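Local coordinates for protein uncharacterized peptidase Lmo0363 (Listeria monocytogenes, PDB 3L4E) that probably acts as a serine-type peptidase of the S51 (peptidase E-like) family, hydrolysing peptide bonds, at residues S9-V14 with K51-L56; P16-T19 with N24-G27. All blocks are in the same frame, centred on the assembly; numbering follows the deposited sequence. Where two conformers were deposited one is given.

Contact 1: residues S9-V14 with K51-L56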
ATOM      1  N   SER A   9       4.815   4.545  -5.136  1.00 15.74           N
ATOM      2  CA  SER A   9       5.538   3.404  -5.704  1.00 17.51           C
ATOM      3  C   SER A   9       6.701   3.005  -4.808  1.00 17.58           C
ATOM      4  O   SER A   9       7.154   1.859  -4.823  1.00 21.49           O
ATOM      5  CB  SER A   9       6.108   3.749  -7.082  1.00 19.14           C
ATOM      6  OG  SER A   9       5.115   4.191  -7.980  1.00 23.99           O
ATOM      7  N   SER A  10       7.194   3.973  -4.041  1.00 19.09           N
ATOM      8  CA  SER A  10       8.445   3.825  -3.315  1.00 20.03           C
ATOM      9  C   SER A  10       8.486   4.867  -2.213  1.00 17.33           C
ATOM     10  O   SER A  10       8.838   6.018  -2.459  1.00 17.56           O
ATOM     11  CB  SER A  10       9.625   4.019  -4.274  1.00 20.56           C
ATOM     12  OG  SER A  10      10.869   4.021  -3.591  1.00 25.09           O
ATOM     13  N   PHE A  11       8.092   4.479  -1.004  1.00 15.06           N
ATOM     14  CA  PHE A  11       7.942   5.458   0.061  1.00 15.70           C
ATOM     15  C   PHE A  11       9.248   6.219   0.297  1.00 15.84           C
ATOM     16  O   PHE A  11       9.236   7.426   0.501  1.00 14.99           O
ATOM     17  CB  PHE A  11       7.416   4.820   1.359  1.00 14.15           C
ATOM     18  CG  PHE A  11       7.139   5.824   2.452  1.00 13.75           C
ATOM     19  CD1 PHE A  11       5.978   6.578   2.428  1.00 13.87           C
ATOM     20  CD2 PHE A  11       8.050   6.035   3.479  1.00 15.21           C
ATOM     21  CE1 PHE A  11       5.713   7.525   3.412  1.00 15.50           C
ATOM     22  CE2 PHE A  11       7.799   6.977   4.476  1.00 17.72           C
ATOM     23  CZ  PHE A  11       6.629   7.728   4.443  1.00 13.22           C
ATOM     24  N   LYS A  12      10.372   5.514   0.234  1.00 18.74           N
ATOM     25  CA  LYS A  12      11.649   6.143   0.529  1.00 18.22           C
ATOM     26  C   LYS A  12      12.004   7.233  -0.484  1.00 17.43           C
ATOM     27  O   LYS A  12      12.848   8.079  -0.205  1.00 22.00           O
ATOM     28  CB  LYS A  12      12.770   5.099   0.650  1.00 23.33           C
ATOM     29  CG  LYS A  12      13.090   4.336  -0.621  1.00 28.95           C
ATOM     30  CD  LYS A  12      14.106   5.059  -1.478  1.00 33.37           C
ATOM     31  CE  LYS A  12      14.586   4.180  -2.628  1.00 33.42           C
ATOM     32  NZ  LYS A  12      15.670   4.840  -3.418  1.00 33.54           N
ATOM     33  N   ASP A  13      11.349   7.222  -1.641  1.00 19.05           N
ATOM     34  CA  ASP A  13      11.633   8.203  -2.692  1.00 20.71           C
ATOM     35  C   ASP A  13      10.754   9.446  -2.581  1.00 19.30           C
ATOM     36  O   ASP A  13      11.002  10.446  -3.262  1.00 21.13           O
ATOM     37  CB  ASP A  13      11.456   7.582  -4.080  1.00 24.28           C
ATOM     38  CG  ASP A  13      12.627   6.709  -4.491  1.00 30.80           C
ATOM     39  OD1 ASP A  13      13.743   6.897  -3.961  1.00 31.30           O
ATOM     40  OD2 ASP A  13      12.429   5.846  -5.369  1.00 37.31           O
ATOM     41  N   VAL A  14       9.733   9.400  -1.724  1.00 16.97           N
ATOM     42  CA  VAL A  14       8.795  10.527  -1.630  1.00 15.56           C
ATOM     43  C   VAL A  14       8.512  10.973  -0.194  1.00 16.31           C
ATOM     44  O   VAL A  14       7.438  11.514   0.100  1.00 15.24           O
ATOM     45  CB  VAL A  14       7.448  10.217  -2.327  1.00 15.17           C
ATOM     46  CG1 VAL A  14       7.642  10.009  -3.825  1.00 18.16           C
ATOM     47  CG2 VAL A  14       6.780   8.984  -1.707  1.00 16.95           C
ATOM     48  N   LYS A  51      12.883   2.684   8.065  1.00 14.43           N
ATOM     49  CA  LYS A  51      13.834   3.672   8.559  1.00 16.74           C
ATOM     50  C   LYS A  51      13.397   5.094   8.210  1.00 17.33           C
ATOM     51  O   LYS A  51      13.638   6.035   8.977  1.00 19.85           O
ATOM     52  CB  LYS A  51      15.226   3.372   8.013  1.00 19.94           C
ATOM     53  CG  LYS A  51      15.839   2.100   8.573  1.00 24.18           C
ATOM     54  CD  LYS A  51      17.074   1.696   7.770  1.00 30.40           C
ATOM     55  CE  LYS A  51      17.673   0.384   8.266  1.00 37.76           C
ATOM     56  NZ  LYS A  51      18.798  -0.075   7.394  1.00 39.42           N
ATOM     57  N   ALA A  52      12.740   5.258   7.062  1.00 16.26           N
ATOM     58  CA  ALA A  52      12.241   6.577   6.673  1.00 16.78           C
ATOM     59  C   ALA A  52      11.164   7.038   7.644  1.00 17.58           C
ATOM     60  O   ALA A  52      11.180   8.188   8.100  1.00 16.82           O
ATOM     61  CB  ALA A  52      11.714   6.569   5.234  1.00 15.64           C
ATOM     62  N   LEU A  53      10.226   6.145   7.958  1.00 15.78           N
ATOM     63  CA  LEU A  53       9.198   6.456   8.948  1.00 17.30           C
ATOM     64  C   LEU A  53       9.850   6.852  10.278  1.00 19.27           C
ATOM     65  O   LEU A  53       9.469   7.852  10.898  1.00 17.90           O
ATOM     66  CB  LEU A  53       8.254   5.272   9.151  1.00 17.02           C
ATOM     67  CG  LEU A  53       7.348   4.891   7.972  1.00 15.38           C
ATOM     68  CD1 LEU A  53       6.740   3.506   8.207  1.00 16.85           C
ATOM     69  CD2 LEU A  53       6.244   5.924   7.722  1.00 17.07           C
ATOM     70  N   GLU A  54      10.833   6.068  10.713  1.00 18.03           N
ATOM     71  CA  GLU A  54      11.484   6.320  11.995  1.00 17.90           C
ATOM     72  C   GLU A  54      12.217   7.660  11.995  1.00 20.36           C
ATOM     73  O   GLU A  54      12.281   8.340  13.022  1.00 25.36           O
ATOM     74  CB  GLU A  54      12.412   5.162  12.366  1.00 20.25           C
ATOM     75  CG  GLU A  54      11.640   3.909  12.778  1.00 22.17           C
ATOM     76  CD  GLU A  54      12.502   2.679  12.912  1.00 30.54           C
ATOM     77  OE1 GLU A  54      13.678   2.730  12.508  1.00 31.24           O
ATOM     78  OE2 GLU A  54      11.996   1.654  13.416  1.00 31.24           O
ATOM     79  N   SER A  55      12.741   8.050  10.838  1.00 21.02           N
ATOM     80  CA  SER A  55      13.446   9.330  10.731  1.00 21.22           C
ATOM     81  C   SER A  55      12.496  10.512  10.884  1.00 25.82           C
ATOM     82  O   SER A  55      12.943  11.643  11.079  1.00 28.03           O
ATOM     83  CB  SER A  55      14.192   9.445   9.402  1.00 21.90           C
ATOM     84  OG  SER A  55      13.301   9.812   8.352  1.00 22.90           O
ATOM     85  N   LEU A  56      11.192  10.252  10.792  1.00 22.67           N
ATOM     86  CA  LEU A  56      10.186  11.301  10.928  1.00 18.54           C
ATOM     87  C   LEU A  56       9.671  11.378  12.360  1.00 18.81           C
ATOM     88  O   LEU A  56       8.811  12.201  12.685  1.00 20.50           O
ATOM     89  CB  LEU A  56       9.009  11.033   9.984  1.00 16.18           C
ATOM     90  CG  LEU A  56       9.338  10.990   8.495  1.00 18.68           C
ATOM     91  CD1 LEU A  56       8.048  10.745   7.726  1.00 18.41           C
ATOM     92  CD2 LEU A  56      10.036  12.278   8.053  1.00 19.75           C
TER
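In the alpha/beta fold of this S51-family protein, the loop that leaves strand 4-8 meets the last turn of helix 44-55, and Phe-11 is the residue that reaches across to Ala-52 and Leu-53. The Phe-11 ring presents CE2 to both. At the ring edge, close to its plane, Ala-52 CB lies 4.0 Å from CE2 of Phe-11. The Leu-53 branch ending in CD2 comes in obliquely, 3.8 Å from Phe-11 CE2 and equally near CZ, and the two side chains cross at about a right angle. With its CG anti to the backbone N (chi1 -175°), Phe-11 extends its ring from the short 3-10 turn toward the helix. No hydrogen bond joins the segments; the contact is apolar throughout.

Polar bonds lie to the side of it, within each segment. Lys-12 NZ makes a salt bridge of 2.9 Å to Asp-13 OD1, on the syn side of the carboxylate but 28° out of its plane. On the helix, Ser-55 OG donates to Ala-52 O at 2.7 Å, tying a hydroxyl to a carbonyl of the final turn.

Tyr-84 and Phe-18 both stack edge-to-face with Phe-11, and Phe-6 touches it too, so the ring belongs to an aromatic cluster. The backbone of the same loop turns to the probable active site: Ser-9 O is hydrogen-bonded to Ser-120 OG, and Phe-11 N to Glu-119 OE1. Ser-120 and His-161 are assigned to the charge relay by similarity. Ser-120 sits between strand 115-119 and helix 121-124, in a Gly-118, Ser-120, Gly-122 pattern consistent with a nucleophile elbow, and the 9-14 loop follows the neighbouring parallel strand 4-8.

Contact 2: residues P16-T19 with N24-G27; sequences PLFT and NLQG
Swung away from the backbone N (chi1 -176°), the Phe-18 ring leaves helix 15-21 and meets Leu-25 in the loop before strand 29-33. Leu-25 answers with CG anti to its carbonyl carbon (chi1 -63°), which sends both methyls back to the helix. Both converge on one ring carbon from the same side: CD1 and CD2 of Leu-25 are each 3.9 Å from Phe-18 CE2. The approach of CD1 to the ring is oblique, and the two side chains slant across each other.

Thr-19 supplies a second, lighter touch. Its CG2 methyl is 4.2 Å from Leu-25 CD1, with the side chains at roughly a right angle. Thr-19 OG1 is turned another way, 3.0 Å from Pro-16 O one turn back along the helix. Thr-19 thus turns its methyl to Leu-25, while its hydroxyl lies beside the carbonyl of Pro-16.

Beyond the pair, Phe-18 rests on Leu-115 and Ile-117 of strand 115-119 and stacks edge-to-face with Phe-6, so the helix is seated on the central sheet. Farther along the loop, the backbone of Gly-27 is hydrogen-bonded to Gly-57.

Between these two segments there is no hydrogen bond or salt bridge. Leucine methyls against an aromatic ring and a threonine methyl imply cohesion by dispersion and burial, with little directional demand.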
ATOM      1  N   PRO A  16       9.477  13.580   1.497  1.00 15.44           N
ATOM      2  CA  PRO A  16       9.014  14.969   1.643  1.00 15.95           C
ATOM      3  C   PRO A  16       7.561  15.181   1.207  1.00 18.47           C
ATOM      4  O   PRO A  16       6.906  16.062   1.745  1.00 19.69           O
ATOM      5  CB  PRO A  16       9.967  15.765   0.735  1.00 19.05           C
ATOM      6  CG  PRO A  16      11.200  14.925   0.656  1.00 18.99           C
ATOM      7  CD  PRO A  16      10.699  13.493   0.680  1.00 16.21           C
ATOM      8  N   LEU A  17       7.065  14.404   0.250  1.00 16.38           N
ATOM      9  CA  LEU A  17       5.660  14.528  -0.120  1.00 15.55           C
ATOM     10  C   LEU A  17       4.781  14.053   1.024  1.00 16.21           C
ATOM     11  O   LEU A  17       3.713  14.612   1.269  1.00 15.93           O
ATOM     12  CB  LEU A  17       5.345  13.751  -1.401  1.00 16.30           C
ATOM     13  CG  LEU A  17       6.146  14.201  -2.628  1.00 16.87           C
ATOM     14  CD1 LEU A  17       5.669  13.451  -3.868  1.00 21.02           C
ATOM     15  CD2 LEU A  17       6.050  15.715  -2.847  1.00 19.72           C
ATOM     16  N   PHE A  18       5.237  13.023   1.735  1.00 14.38           N
ATOM     17  CA  PHE A  18       4.492  12.565   2.899  1.00 13.30           C
ATOM     18  C   PHE A  18       4.427  13.619   4.010  1.00 12.82           C
ATOM     19  O   PHE A  18       3.363  13.833   4.604  1.00 14.99           O
ATOM     20  CB  PHE A  18       5.022  11.244   3.469  1.00 14.49           C
ATOM     21  CG  PHE A  18       4.198  10.732   4.611  1.00 14.18           C
ATOM     22  CD1 PHE A  18       2.932  10.196   4.380  1.00 13.52           C
ATOM     23  CD2 PHE A  18       4.661  10.819   5.915  1.00 16.56           C
ATOM     24  CE1 PHE A  18       2.155   9.754   5.428  1.00 15.80           C
ATOM     25  CE2 PHE A  18       3.897  10.377   6.958  1.00 15.98           C
ATOM     26  CZ  PHE A  18       2.634   9.839   6.719  1.00 15.57           C
ATOM     27  N   THR A  19       5.552  14.271   4.303  1.00 15.68           N
ATOM     28  CA  THR A  19       5.548  15.304   5.333  1.00 18.68           C
ATOM     29  C   THR A  19       4.749  16.538   4.904  1.00 16.09           C
ATOM     30  O   THR A  19       4.227  17.251   5.744  1.00 20.00           O
ATOM     31  CB  THR A  19       6.970  15.710   5.771  1.00 17.53           C
ATOM     32  OG1 THR A  19       7.691  16.231   4.649  1.00 18.05           O
ATOM     33  CG2 THR A  19       7.720  14.513   6.323  1.00 16.55           C
ATOM     34  N   ASN A  24       2.746  17.132  12.196  1.00 32.15           N
ATOM     35  CA  ASN A  24       2.891  16.711  13.595  1.00 35.29           C
ATOM     36  C   ASN A  24       3.028  15.208  13.784  1.00 31.63           C
ATOM     37  O   ASN A  24       2.290  14.582  14.547  1.00 31.37           O
ATOM     38  CB  ASN A  24       1.745  17.254  14.448  1.00 37.56           C
ATOM     39  CG  ASN A  24       1.651  18.766  14.395  1.00 42.35           C
ATOM     40  OD1 ASN A  24       0.627  19.316  13.995  1.00 41.19           O
ATOM     41  ND2 ASN A  24       2.726  19.445  14.791  1.00 39.53           N
ATOM     42  N   LEU A  25       4.009  14.644  13.097  1.00 26.82           N
ATOM     43  CA  LEU A  25       4.218  13.211  13.092  1.00 26.54           C
ATOM     44  C   LEU A  25       4.885  12.667  14.347  1.00 26.25           C
ATOM     45  O   LEU A  25       4.690  11.504  14.686  1.00 26.91           O
ATOM     46  CB  LEU A  25       5.055  12.827  11.879  1.00 22.75           C
ATOM     47  CG  LEU A  25       4.414  13.119  10.526  1.00 19.34           C
ATOM     48  CD1 LEU A  25       5.452  12.914   9.436  1.00 18.67           C
ATOM     49  CD2 LEU A  25       3.193  12.231  10.310  1.00 21.32           C
ATOM     50  N   GLN A  26       5.666  13.502  15.033  0.57 24.08           N
ATOM     51  CA  GLN A  26       6.469  13.043  16.162  0.57 28.40           C
ATOM     52  C   GLN A  26       5.645  12.311  17.215  0.57 27.18           C
ATOM     53  O   GLN A  26       4.685  12.860  17.759  0.57 26.74           O
ATOM     54  CB  GLN A  26       7.213  14.213  16.813  0.57 31.64           C
ATOM     55  CG  GLN A  26       8.095  13.806  17.987  0.57 29.95           C
ATOM     56  CD  GLN A  26       9.361  13.093  17.547  0.57 34.42           C
ATOM     57  OE1 GLN A  26       9.917  13.390  16.489  0.57 43.01           O
ATOM     58  NE2 GLN A  26       9.831  12.155  18.366  0.57 38.95           N
ATOM     59  N   GLY A  27       6.034  11.071  17.502  1.00 26.66           N
ATOM     60  CA  GLY A  27       5.385  10.283  18.533  1.00 25.17           C
ATOM     61  C   GLY A  27       4.157   9.510  18.088  1.00 25.83           C
ATOM     62  O   GLY A  27       3.618   8.716  18.861  1.00 27.25           O
TER

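Contact 2 is nested along the chain within the loop closed by contact 1, and the two share one apolar layer although their centres are 10 Å apart. Leu-56 is the main bridge: its CD1 is 3.8 Å from Leu-25 CD1 and also 3.8 Å from Phe-18 CD2, while its CD2 is 3.7 Å from Thr-19 CG2. A second join is aromatic, Phe-11 CE1 lying 3.7 Å from Phe-18 CG. Helix 15-21 thus packs against the residue that follows helix 44-55 as well as against the loop before strand 29-33. The Phe-11 side chain is about 8 Å from that of Ser-120 and about 10 Å from that of His-161, the probable charge-relay pair; contact 2 lies away from this site.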